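Local coordinates for protein aromatic amino acid exporter YddG (Starkeya novella, PDB 5I20) that exports amino acids of many kinds, among them threonine, methionine, lysine and glutamate, across the bacterial inner membrane, at residues I14-T19 against G222-T227; F40-A45 against A212-G217; L20-S25 against L253-A258. All blocks are in the same frame, centred on the assembly; numbering follows the deposited sequence.

Contact 1 of 3, residues I14-T19 against G222-T227; sequences ILLWST and GIAFYT. With OLC ((2R)-2,3-dihydroxypropyl (9Z)-octadec-9-enoate), chain G.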
loop_
_atom_site.group_PDB
_atom_site.type_symbol
_atom_site.label_atom_id
_atom_site.label_comp_id
_atom_site.label_asym_id
_atom_site.label_seq_id
_atom_site.Cartn_x
_atom_site.Cartn_y
_atom_site.Cartn_z
ATOM N N ILE A 14 0.399 -5.643 4.794
ATOM C CA ILE A 14 -0.842 -5.910 4.079
ATOM C C ILE A 14 -2.023 -5.979 5.046
ATOM O O ILE A 14 -3.120 -5.514 4.735
ATOM C CB ILE A 14 -0.742 -7.219 3.275
ATOM C CG1 ILE A 14 0.421 -7.129 2.283
ATOM C CG2 ILE A 14 -2.049 -7.517 2.559
ATOM C CD1 ILE A 14 0.807 -8.458 1.657
ATOM N N LEU A 15 -1.790 -6.555 6.222
ATOM C CA LEU A 15 -2.812 -6.603 7.263
ATOM C C LEU A 15 -3.155 -5.202 7.763
ATOM O O LEU A 15 -4.323 -4.871 7.941
ATOM C CB LEU A 15 -2.355 -7.476 8.432
ATOM C CG LEU A 15 -2.208 -8.971 8.147
ATOM C CD1 LEU A 15 -1.688 -9.702 9.375
ATOM C CD2 LEU A 15 -3.534 -9.557 7.690
ATOM N N LEU A 16 -2.131 -4.380 7.979
ATOM C CA LEU A 16 -2.338 -3.029 8.494
ATOM C C LEU A 16 -3.002 -2.124 7.456
ATOM O O LEU A 16 -3.819 -1.274 7.805
ATOM C CB LEU A 16 -1.008 -2.424 8.962
ATOM C CG LEU A 16 -0.450 -2.986 10.277
ATOM C CD1 LEU A 16 0.981 -2.531 10.500
ATOM C CD2 LEU A 16 -1.327 -2.582 11.458
ATOM N N TRP A 17 -2.665 -2.314 6.184
ATOM C CA TRP A 17 -3.273 -1.526 5.114
ATOM C C TRP A 17 -4.725 -1.934 4.875
ATOM O O TRP A 17 -5.498 -1.181 4.288
ATOM C CB TRP A 17 -2.460 -1.656 3.824
ATOM C CG TRP A 17 -1.106 -1.020 3.926
ATOM C CD1 TRP A 17 -0.756 0.040 4.711
ATOM C CD2 TRP A 17 0.085 -1.417 3.234
ATOM N NE1 TRP A 17 0.576 0.335 4.543
ATOM C CE2 TRP A 17 1.116 -0.547 3.644
ATOM C CE3 TRP A 17 0.378 -2.423 2.306
ATOM C CZ2 TRP A 17 2.419 -0.652 3.159
ATOM C CZ3 TRP A 17 1.671 -2.524 1.824
ATOM C CH2 TRP A 17 2.676 -1.643 2.253
ATOM N N SER A 18 -5.091 -3.122 5.344
ATOM C CA SER A 18 -6.467 -3.596 5.239
ATOM C C SER A 18 -7.411 -2.809 6.151
ATOM O O SER A 18 -8.624 -2.796 5.929
ATOM C CB SER A 18 -6.549 -5.090 5.576
ATOM O OG SER A 18 -5.714 -5.861 4.729
ATOM N N THR A 19 -6.858 -2.157 7.174
ATOM C CA THR A 19 -7.678 -1.428 8.146
ATOM C C THR A 19 -7.956 0.022 7.737
ATOM O O THR A 19 -8.645 0.746 8.454
ATOM C CB THR A 19 -7.022 -1.410 9.551
ATOM O OG1 THR A 19 -5.870 -0.553 9.540
ATOM C CG2 THR A 19 -6.611 -2.811 9.983
ATOM N N GLY A 222 3.250 3.916 10.705
ATOM C CA GLY A 222 4.344 3.777 11.651
ATOM C C GLY A 222 4.894 2.377 11.831
ATOM O O GLY A 222 5.929 2.190 12.467
ATOM N N ILE A 223 4.202 1.387 11.283
ATOM C CA ILE A 223 4.684 0.015 11.346
ATOM C C ILE A 223 4.691 -0.608 9.954
ATOM O O ILE A 223 5.644 -1.291 9.575
ATOM C CB ILE A 223 3.828 -0.845 12.298
ATOM C CG1 ILE A 223 3.965 -0.346 13.738
ATOM C CG2 ILE A 223 4.242 -2.305 12.218
ATOM C CD1 ILE A 223 3.098 -1.095 14.725
ATOM N N ALA A 224 3.633 -0.345 9.194
ATOM C CA ALA A 224 3.431 -0.966 7.891
ATOM C C ALA A 224 4.563 -0.690 6.902
ATOM O O ALA A 224 4.974 -1.582 6.171
ATOM C CB ALA A 224 2.110 -0.520 7.303
ATOM N N PHE A 225 5.074 0.534 6.872
ATOM C CA PHE A 225 6.131 0.855 5.918
ATOM C C PHE A 225 7.456 0.211 6.307
ATOM O O PHE A 225 8.264 -0.131 5.444
ATOM C CB PHE A 225 6.290 2.370 5.773
ATOM C CG PHE A 225 5.180 3.012 4.995
ATOM C CD1 PHE A 225 5.076 2.822 3.626
ATOM C CD2 PHE A 225 4.229 3.790 5.632
ATOM C CE1 PHE A 225 4.048 3.402 2.907
ATOM C CE2 PHE A 225 3.200 4.375 4.918
ATOM C CZ PHE A 225 3.109 4.180 3.554
ATOM N N TYR A 226 7.674 0.030 7.603
ATOM C CA TYR A 226 8.901 -0.608 8.067
ATOM C C TYR A 226 8.833 -2.117 7.868
ATOM O O TYR A 226 9.817 -2.742 7.476
ATOM C CB TYR A 226 9.161 -0.275 9.537
ATOM C CG TYR A 226 9.187 1.212 9.807
ATOM C CD1 TYR A 226 10.369 1.938 9.707
ATOM C CD2 TYR A 226 8.026 1.892 10.147
ATOM C CE1 TYR A 226 10.391 3.298 9.948
ATOM C CE2 TYR A 226 8.040 3.251 10.388
ATOM C CZ TYR A 226 9.224 3.948 10.286
ATOM O OH TYR A 226 9.235 5.300 10.527
ATOM N N THR A 227 7.668 -2.700 8.130
ATOM C CA THR A 227 7.493 -4.140 7.984
ATOM C C THR A 227 7.409 -4.519 6.502
ATOM O O THR A 227 7.703 -5.650 6.123
ATOM C CB THR A 227 6.238 -4.631 8.746
ATOM O OG1 THR A 227 6.153 -6.056 8.684
ATOM C CG2 THR A 227 4.990 -4.058 8.151
HETATM C C10 OLC G . -0.108 0.729 -0.798
HETATM C C9 OLC G . 0.124 0.927 0.659
HETATM C C11 OLC G . -0.193 1.919 -1.688
HETATM C C8 OLC G . 0.244 2.303 1.215
HETATM C C16 OLC G . -5.124 2.286 -2.744
HETATM C C12 OLC G . -1.085 1.622 -2.845
HETATM C C7 OLC G . -1.029 2.714 1.873
HETATM C C15 OLC G . -4.097 3.286 -3.162
HETATM C C13 OLC G . -1.694 2.890 -3.340
HETATM C C6 OLC G . -0.873 4.077 2.461
HETATM C C14 OLC G . -3.024 2.609 -3.950
HETATM C C5 OLC G . -1.885 4.998 1.870
HETATM C C4 OLC G . -2.014 6.222 2.715
HETATM C C3 OLC G . -3.164 7.044 2.236
HETATM C C2 OLC G . -3.419 8.153 3.201
#
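Trp17 and Phe225 form the aromatic part of this contact: the indole turns its edge toward the phenyl face, the five-membered ring lying 5.9 Å from the Phe225 ring between centroids, with planes at 61°. With CG anti to the carbonyl carbon (chi1 -67°), the indole reaches across to Ala224, whose CB sits 3.3 Å from Trp17 NE1. The aliphatic part is made by Leu16. Its CD1 meets Ile223 CG2 at 3.7 Å, the two side chains crossing at about a right angle, and Leu16 CD1 also lies 3.9 Å from Ala224 CB. The monoolein chain packs on the indole, its C9 over the centre of one face and 3.5 Å from Trp17 CE2. The indole N-H is used by Pro220 O, just before 222-227, and Trp163 and Trp228 also meet the ring. Cutting the indole back to an alanine is likely to leave Pro220 O without this donor and to open a gap beside Ala224 and Phe225. Within 14-19, Ser18 OG donates to Ile14 O at 2.6 Å, and Leu16 O accepts from both Thr19 N and Thr19 OG1. With its N-H engaged and an alkyl chain on one face, the indole presents an apolar surface, consistent with a place on the central cavity wall.

Contact 2 of 3, residues F40-A45 against A212-G217; sequences FTIGGA and AVVALG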
loop_
_atom_site.group_PDB
_atom_site.type_symbol
_atom_site.label_atom_id
_atom_site.label_comp_id
_atom_site.label_asym_id
_atom_site.label_seq_id
_atom_site.Cartn_x
_atom_site.Cartn_y
_atom_site.Cartn_z
ATOM N N PHE A 40 2.203 10.785 8.810
ATOM C CA PHE A 40 3.569 10.385 8.482
ATOM C C PHE A 40 4.586 10.960 9.460
ATOM O O PHE A 40 5.674 10.407 9.624
ATOM C CB PHE A 40 3.922 10.785 7.048
ATOM C CG PHE A 40 3.592 9.726 6.037
ATOM C CD1 PHE A 40 2.311 9.614 5.525
ATOM C CD2 PHE A 40 4.557 8.830 5.616
ATOM C CE1 PHE A 40 2.003 8.636 4.601
ATOM C CE2 PHE A 40 4.256 7.849 4.693
ATOM C CZ PHE A 40 2.977 7.752 4.187
ATOM N N THR A 41 4.237 12.070 10.104
ATOM C CA THR A 41 5.052 12.581 11.199
ATOM C C THR A 41 4.990 11.584 12.351
ATOM O O THR A 41 6.012 11.239 12.939
ATOM C CB THR A 41 4.584 13.970 11.675
ATOM O OG1 THR A 41 4.754 14.919 10.615
ATOM C CG2 THR A 41 5.390 14.425 12.879
ATOM N N ILE A 42 3.784 11.111 12.654
ATOM C CA ILE A 42 3.599 10.094 13.682
ATOM C C ILE A 42 4.286 8.798 13.261
ATOM O O ILE A 42 4.956 8.149 14.061
ATOM C CB ILE A 42 2.103 9.829 13.958
ATOM C CG1 ILE A 42 1.431 11.100 14.488
ATOM C CG2 ILE A 42 1.929 8.686 14.953
ATOM C CD1 ILE A 42 -0.070 10.981 14.668
ATOM N N GLY A 43 4.132 8.444 11.990
ATOM C CA GLY A 43 4.758 7.257 11.441
ATOM C C GLY A 43 6.269 7.292 11.512
ATOM O O GLY A 43 6.905 6.314 11.907
ATOM N N GLY A 44 6.848 8.425 11.125
ATOM C CA GLY A 44 8.284 8.606 11.209
ATOM C C GLY A 44 8.756 8.597 12.648
ATOM O O GLY A 44 9.866 8.160 12.943
ATOM N N ALA A 45 7.904 9.078 13.548
ATOM C CA ALA A 45 8.246 9.145 14.964
ATOM C C ALA A 45 8.303 7.752 15.577
ATOM O O ALA A 45 9.134 7.482 16.443
ATOM C CB ALA A 45 7.246 10.014 15.711
ATOM N N ALA A 212 -8.378 8.482 15.317
ATOM C CA ALA A 212 -8.206 7.763 14.063
ATOM C C ALA A 212 -6.899 8.176 13.398
ATOM O O ALA A 212 -6.190 7.345 12.829
ATOM C CB ALA A 212 -9.379 8.017 13.134
ATOM N N VAL A 213 -6.594 9.467 13.475
ATOM C CA VAL A 213 -5.352 10.002 12.931
ATOM C C VAL A 213 -4.147 9.304 13.553
ATOM O O VAL A 213 -3.234 8.876 12.848
ATOM C CB VAL A 213 -5.243 11.521 13.166
ATOM C CG1 VAL A 213 -3.884 12.037 12.720
ATOM C CG2 VAL A 213 -6.361 12.253 12.441
ATOM N N VAL A 214 -4.161 9.182 14.877
ATOM C CA VAL A 214 -3.064 8.541 15.594
ATOM C C VAL A 214 -2.957 7.059 15.231
ATOM O O VAL A 214 -1.858 6.532 15.070
ATOM C CB VAL A 214 -3.232 8.691 17.119
ATOM C CG1 VAL A 214 -2.088 8.016 17.856
ATOM C CG2 VAL A 214 -3.309 10.161 17.494
ATOM N N ALA A 215 -4.102 6.397 15.093
ATOM C CA ALA A 215 -4.136 4.985 14.726
ATOM C C ALA A 215 -3.514 4.762 13.353
ATOM O O ALA A 215 -2.720 3.839 13.163
ATOM C CB ALA A 215 -5.562 4.462 14.748
ATOM N N LEU A 216 -3.884 5.614 12.402
ATOM C CA LEU A 216 -3.321 5.563 11.060
ATOM C C LEU A 216 -1.814 5.795 11.099
ATOM O O LEU A 216 -1.055 5.127 10.401
ATOM C CB LEU A 216 -3.987 6.602 10.156
ATOM C CG LEU A 216 -5.459 6.404 9.790
ATOM C CD1 LEU A 216 -5.953 7.560 8.931
ATOM C CD2 LEU A 216 -5.659 5.080 9.071
ATOM N N GLY A 217 -1.389 6.743 11.929
ATOM C CA GLY A 217 0.014 7.098 12.036
ATOM C C GLY A 217 0.881 6.005 12.630
ATOM O O GLY A 217 2.011 5.796 12.195
#
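A glycine-mediated crossing of two transmembrane helices, 32-53 and 209-221, brings the two EamA-like halves of this transporter of the drug/metabolite superfamily together. The axes of segments 40-45 and 212-217 approach to 8.3 Å and cross at -45°. Gly43 and Gly217 are the closest backbone pair, their CA atoms 4.8 Å apart. Gly43 CA lies 3.2 Å from Gly217 O in a CA-H...O contact, bent to 121° at the hydrogen; the nearby Gly43 N is badly angled for a hydrogen bond to that oxygen. Ile42 supplies the side-chain part of the contact with both of its branches. Ile42 CG2, anti to the backbone N, is laid against the bare backbone of the partner helix, 3.7 Å from Gly217 C. The other branch, with CG1 beside the backbone N (chi1 -62°), extends along the partner helix, and the terminal Ile42 CD1 comes 4.0 Å from Val214 CA. Ile42 CD1 also reaches Val213 CG1 and Val214 CG2, both more loosely at 4.4 Å. The absence of a side chain at Gly217 is what lets Ile42 come so near: a CB there would point at segment 40-45 and clash with Ile42 CB. The contact is therefore a branched side chain set over a glycine, beside a close backbone approach. Around it, Val213 also packs on Leu35, Leu38 and Thr39 of helix 32-53, while Leu216 turns to Leu20 and Ala23 of helix 20-27. Phe40, pointing away from 212-217, packs on Cys185 and Ala189 of helix 181-199.

Contact 3 of 3, residues L20-S25 against L253-A258; sequences LALATS and LLLVVA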
loop_
_atom_site.group_PDB
_atom_site.type_symbol
_atom_site.label_atom_id
_atom_site.label_comp_id
_atom_site.label_asym_id
_atom_site.label_seq_id
_atom_site.Cartn_x
_atom_site.Cartn_y
_atom_site.Cartn_z
ATOM N N LEU A 20 -7.424 0.436 6.589
ATOM C CA LEU A 20 -7.542 1.821 6.129
ATOM C C LEU A 20 -8.982 2.302 5.977
ATOM O O LEU A 20 -9.329 3.393 6.436
ATOM C CB LEU A 20 -6.814 1.995 4.795
ATOM C CG LEU A 20 -5.292 2.091 4.875
ATOM C CD1 LEU A 20 -4.685 2.222 3.487
ATOM C CD2 LEU A 20 -4.891 3.260 5.755
ATOM N N ALA A 21 -9.813 1.491 5.328
ATOM C CA ALA A 21 -11.200 1.864 5.060
ATOM C C ALA A 21 -12.000 2.036 6.350
ATOM O O ALA A 21 -12.999 2.749 6.379
ATOM C CB ALA A 21 -11.861 0.829 4.164
ATOM N N LEU A 22 -11.551 1.381 7.414
ATOM C CA LEU A 22 -12.231 1.442 8.701
ATOM C C LEU A 22 -12.048 2.808 9.358
ATOM O O LEU A 22 -12.954 3.314 10.018
ATOM C CB LEU A 22 -11.716 0.338 9.626
ATOM C CG LEU A 22 -12.753 -0.531 10.340
ATOM C CD1 LEU A 22 -12.062 -1.538 11.250
ATOM C CD2 LEU A 22 -13.741 0.315 11.128
ATOM N N ALA A 23 -10.873 3.402 9.170
ATOM C CA ALA A 23 -10.550 4.681 9.796
ATOM C C ALA A 23 -10.787 5.857 8.851
ATOM O O ALA A 23 -10.746 7.015 9.268
ATOM C CB ALA A 23 -9.107 4.677 10.282
ATOM N N THR A 24 -11.028 5.554 7.579
ATOM C CA THR A 24 -11.308 6.578 6.578
ATOM C C THR A 24 -12.597 7.321 6.915
ATOM O O THR A 24 -12.691 8.540 6.753
ATOM C CB THR A 24 -11.411 5.963 5.164
ATOM O OG1 THR A 24 -10.103 5.613 4.699
ATOM C CG2 THR A 24 -12.040 6.943 4.181
ATOM N N SER A 25 -13.585 6.579 7.404
ATOM C CA SER A 25 -14.866 7.161 7.781
ATOM C C SER A 25 -14.732 8.080 8.993
ATOM O O SER A 25 -15.486 9.043 9.137
ATOM C CB SER A 25 -15.885 6.058 8.069
ATOM N N LEU A 253 -13.996 -7.516 4.669
ATOM C CA LEU A 253 -14.328 -8.386 5.796
ATOM C C LEU A 253 -14.368 -7.608 7.112
ATOM O O LEU A 253 -15.184 -7.898 7.985
ATOM C CB LEU A 253 -13.328 -9.543 5.906
ATOM C CG LEU A 253 -13.413 -10.670 4.870
ATOM C CD1 LEU A 253 -12.251 -11.641 5.034
ATOM C CD2 LEU A 253 -14.736 -11.405 4.986
ATOM N N LEU A 254 -13.487 -6.621 7.251
ATOM C CA LEU A 254 -13.448 -5.805 8.462
ATOM C C LEU A 254 -14.702 -4.955 8.585
ATOM O O LEU A 254 -15.296 -4.866 9.658
ATOM C CB LEU A 254 -12.208 -4.912 8.479
ATOM C CG LEU A 254 -10.906 -5.556 8.957
ATOM C CD1 LEU A 254 -9.758 -4.560 8.871
ATOM C CD2 LEU A 254 -11.063 -6.076 10.379
ATOM N N LEU A 255 -15.095 -4.332 7.478
ATOM C CA LEU A 255 -16.293 -3.504 7.439
ATOM C C LEU A 255 -17.553 -4.321 7.717
ATOM O O LEU A 255 -18.470 -3.845 8.390
ATOM C CB LEU A 255 -16.413 -2.804 6.085
ATOM C CG LEU A 255 -15.278 -1.846 5.718
ATOM C CD1 LEU A 255 -15.528 -1.224 4.357
ATOM C CD2 LEU A 255 -15.124 -0.770 6.784
ATOM N N VAL A 256 -17.594 -5.550 7.204
ATOM C CA VAL A 256 -18.734 -6.433 7.444
ATOM C C VAL A 256 -18.825 -6.793 8.923
ATOM O O VAL A 256 -19.907 -6.760 9.517
ATOM C CB VAL A 256 -18.650 -7.726 6.601
ATOM C CG1 VAL A 256 -19.757 -8.693 6.994
ATOM C CG2 VAL A 256 -18.732 -7.404 5.117
ATOM N N VAL A 257 -17.683 -7.122 9.517
ATOM C CA VAL A 257 -17.623 -7.434 10.941
ATOM C C VAL A 257 -17.890 -6.181 11.776
ATOM O O VAL A 257 -18.538 -6.250 12.821
ATOM C CB VAL A 257 -16.254 -8.045 11.327
ATOM C CG1 VAL A 257 -16.112 -8.155 12.839
ATOM C CG2 VAL A 257 -16.083 -9.410 10.678
ATOM N N ALA A 258 -17.408 -5.034 11.306
ATOM C CA ALA A 258 -17.630 -3.777 12.016
ATOM C C ALA A 258 -19.094 -3.352 11.931
ATOM O O ALA A 258 -19.586 -2.615 12.786
ATOM C CB ALA A 258 -16.728 -2.685 11.467
#
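Leu22 and Leu255 reach for one another from the flanks of their helices, and neither CB points straight across. Leu255 has CG anti to the carbonyl carbon (chi1 -61°), which carries its CD2 over the backbone of the other segment, 4.1 Å from Leu22 CA and 4.1 Å from Ala21 O. Leu255 CD2 also lies 4.3 Å from Leu22 CG, while its sister CD1 turns to Ala21, whose CB is 4.2 Å away. Both methyls are engaged, CD2 by Ala21 and Leu22, CD1 by Ala21. Leu22 answers with its own fork: CD2 meets Ala258 CB at 4.2 Å, and CD1 approaches Leu254 CB at 4.4 Å. Its first torsion, -131°, lies away from a staggered value. These are the periplasmic ends of transmembrane spans 6-24 and 237-258, carried here by helices 20-27 and 246-258, one from each EamA-like half of the basket-shaped fold, and the short segments run at 53° to each other with axes 9.6 Å apart. The side-chain contacts are apolar and rather long, giving a light packing on the surface of the molecule. Phe260, in the loop that follows helix 246-258, also touches Leu22, and Ala261 packs on Leu255. Leu20 and Ala23 meet Leu216 of helix 209-221. Within 20-25, Thr24 OG1 donates to Leu20 O at 2.9 Å from above the carbonyl plane.

In the fold
All three contacts pair the first EamA-like half with the second. Along the chain contacts 1 and 3 cross, while contact 2 is nested inside the loops that both of them close. Contact 1 is the innermost, its centre about 8 Å from that of the chain, against about 15 and 16 Å for contacts 2 and 3; with a lipid chain lying on Trp17, this is consistent with a place beside the large central substrate-binding cavity. Contact 1 meets contact 2 through Tyr226 OH, probably hydrogen-bonded to Gly43 O at 2.9 Å, and through Phe225 CE2 on Phe40 CZ at 3.5 Å. Toward contact 3, Thr19 CG2 lies 3.8 Å from Leu254 CD1. Leu216 CD2, 3.7 Å from Ala23 CB, joins contacts 2 and 3.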